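Local coordinates for protein lectin (Trichosanthes anguina, PDB 4HR6) that binds galactose-type sugars through ricin-type beta-trefoil domains and belongs to a nontoxic three-chain homologue of type II ribosome-inactivating proteins, at residues T10-R15 / W46-D51. Numbering follows the deposited sequence.
Sequences TRISGR and WTFHSD
Ile12 lays its CD1 methyl over one face of the Trp46 indole, 4.1 Å from CG. The same methyl meets the Phe48 ring obliquely, with CD1 4.0 Å from CZ. The isoleucine chain is extended (chi2 -178°), and this carries CD1 out to both rings. Thr10 adds its methyl beside it, also obliquely: CG2 lies 3.9 Å from CE1 of Phe48, the ring atom next to CZ. The Thr10 hydroxyl is turned anti to the backbone N (chi1 -172°) and is hydrogen-bonded to Asp184 OD1 of the neighbouring lectin chain, whose Leu166 also packs on Thr10 and Phe48. In the backbone, Thr10 and Trp46 form an antiparallel hydrogen-bonded pair. Thr10 N donates to Trp46 O at 2.7 Å, and Trp46 N returns a bond to Thr10 O at 2.8 Å. Both bonds are nearly straight. The pair joins strand 7-13 to strand 46-49 in the first ricin-type trefoil domain. Trp46 NE1 hydrogen-bonds to Val20 O, which ties the indole to strand 19-22. The Trp46 side chain lies about 10 Å from a bound methyl galactoside. Buried apolar contacts and two backbone bonds thus hold the strands together, while the threonine hydroxyl carries a polar link to the partner chain.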
# COMPACT_ATOMS: atom_id res chain seq x y z
N THR C 10 -20.31 3.14 2.16
CA THR C 10 -19.44 2.66 1.06
C THR C 10 -20.08 1.48 0.29
O THR C 10 -21.27 1.19 0.47
CB THR C 10 -18.07 2.26 1.64
OG1 THR C 10 -17.14 1.98 0.58
CG2 THR C 10 -18.19 1.07 2.54
N ARG C 11 -19.30 0.82 -0.57
CA ARG C 11 -19.74 -0.43 -1.22
C ARG C 11 -18.94 -1.61 -0.71
O ARG C 11 -17.87 -1.47 -0.10
CB ARG C 11 -19.62 -0.34 -2.75
CG ARG C 11 -20.60 0.63 -3.39
CD ARG C 11 -19.95 1.48 -4.46
NE ARG C 11 -20.36 1.12 -5.80
CZ ARG C 11 -19.79 1.55 -6.92
NH1 ARG C 11 -18.74 2.35 -6.89
NH2 ARG C 11 -20.27 1.15 -8.09
N ILE C 12 -19.51 -2.80 -0.92
CA ILE C 12 -18.83 -4.05 -0.63
C ILE C 12 -18.81 -4.84 -1.93
O ILE C 12 -19.88 -5.17 -2.47
CB ILE C 12 -19.55 -4.85 0.45
CG1 ILE C 12 -19.85 -3.96 1.66
CG2 ILE C 12 -18.72 -6.06 0.88
CD1 ILE C 12 -20.53 -4.69 2.80
N SER C 13 -17.62 -5.10 -2.46
CA SER C 13 -17.49 -5.89 -3.68
C SER C 13 -16.71 -7.16 -3.39
O SER C 13 -16.05 -7.28 -2.35
CB SER C 13 -16.87 -5.07 -4.81
OG SER C 13 -15.51 -4.75 -4.56
N GLY C 14 -16.81 -8.13 -4.29
CA GLY C 14 -16.10 -9.41 -4.11
C GLY C 14 -16.07 -10.28 -5.35
O GLY C 14 -15.61 -9.85 -6.43
N ARG C 15 -16.54 -11.52 -5.18
CA ARG C 15 -16.63 -12.52 -6.25
C ARG C 15 -16.77 -11.94 -7.64
O ARG C 15 -17.76 -11.27 -7.95
CB ARG C 15 -17.82 -13.44 -5.99
CG ARG C 15 -17.47 -14.79 -5.41
CD ARG C 15 -17.21 -15.82 -6.50
NE ARG C 15 -17.70 -17.13 -6.08
CZ ARG C 15 -17.62 -18.25 -6.80
NH1 ARG C 15 -18.11 -19.37 -6.30
NH2 ARG C 15 -17.05 -18.24 -8.00
N TRP C 46 -23.81 0.64 1.57
CA TRP C 46 -23.80 0.05 2.90
C TRP C 46 -23.15 1.02 3.87
O TRP C 46 -22.11 1.62 3.57
CB TRP C 46 -23.08 -1.29 2.88
CG TRP C 46 -23.84 -2.32 2.12
CD1 TRP C 46 -23.73 -2.61 0.80
CD2 TRP C 46 -24.85 -3.19 2.64
NE1 TRP C 46 -24.60 -3.61 0.46
CE2 TRP C 46 -25.31 -3.99 1.57
CE3 TRP C 46 -25.42 -3.38 3.91
CZ2 TRP C 46 -26.31 -4.96 1.72
CZ3 TRP C 46 -26.42 -4.35 4.06
CH2 TRP C 46 -26.85 -5.13 2.97
N THR C 47 -23.79 1.16 5.02
CA THR C 47 -23.38 2.11 6.03
C THR C 47 -22.96 1.37 7.27
O THR C 47 -23.72 0.56 7.82
CB THR C 47 -24.53 3.10 6.34
OG1 THR C 47 -24.86 3.80 5.14
CG2 THR C 47 -24.12 4.12 7.42
N PHE C 48 -21.73 1.64 7.71
CA PHE C 48 -21.14 1.02 8.89
C PHE C 48 -21.25 1.98 10.07
O PHE C 48 -20.98 3.17 9.92
CB PHE C 48 -19.65 0.70 8.63
CG PHE C 48 -19.42 -0.41 7.64
CD1 PHE C 48 -19.71 -0.23 6.30
CD2 PHE C 48 -18.91 -1.63 8.05
CE1 PHE C 48 -19.51 -1.26 5.38
CE2 PHE C 48 -18.70 -2.66 7.14
CZ PHE C 48 -18.99 -2.47 5.81
N HIS C 49 -21.62 1.46 11.24
CA HIS C 49 -21.83 2.28 12.43
C HIS C 49 -20.91 1.83 13.54
O HIS C 49 -20.37 0.74 13.48
CB HIS C 49 -23.28 2.16 12.91
CG HIS C 49 -24.26 2.82 12.00
ND1 HIS C 49 -24.66 4.13 12.17
CD2 HIS C 49 -24.89 2.37 10.89
CE1 HIS C 49 -25.51 4.45 11.21
NE2 HIS C 49 -25.67 3.40 10.42
N SER C 50 -20.77 2.66 14.58
CA SER C 50 -20.00 2.30 15.77
C SER C 50 -20.60 1.13 16.58
O SER C 50 -19.95 0.57 17.46
CB SER C 50 -19.83 3.52 16.68
OG SER C 50 -19.49 4.67 15.91
N ASP C 51 -21.86 0.80 16.29
CA ASP C 51 -22.53 -0.44 16.71
C ASP C 51 -21.74 -1.72 16.45
O ASP C 51 -21.78 -2.66 17.26
CB ASP C 51 -23.80 -0.64 15.88
CG ASP C 51 -24.97 0.12 16.40
OD1 ASP C 51 -25.11 0.25 17.63
OD2 ASP C 51 -25.79 0.57 15.57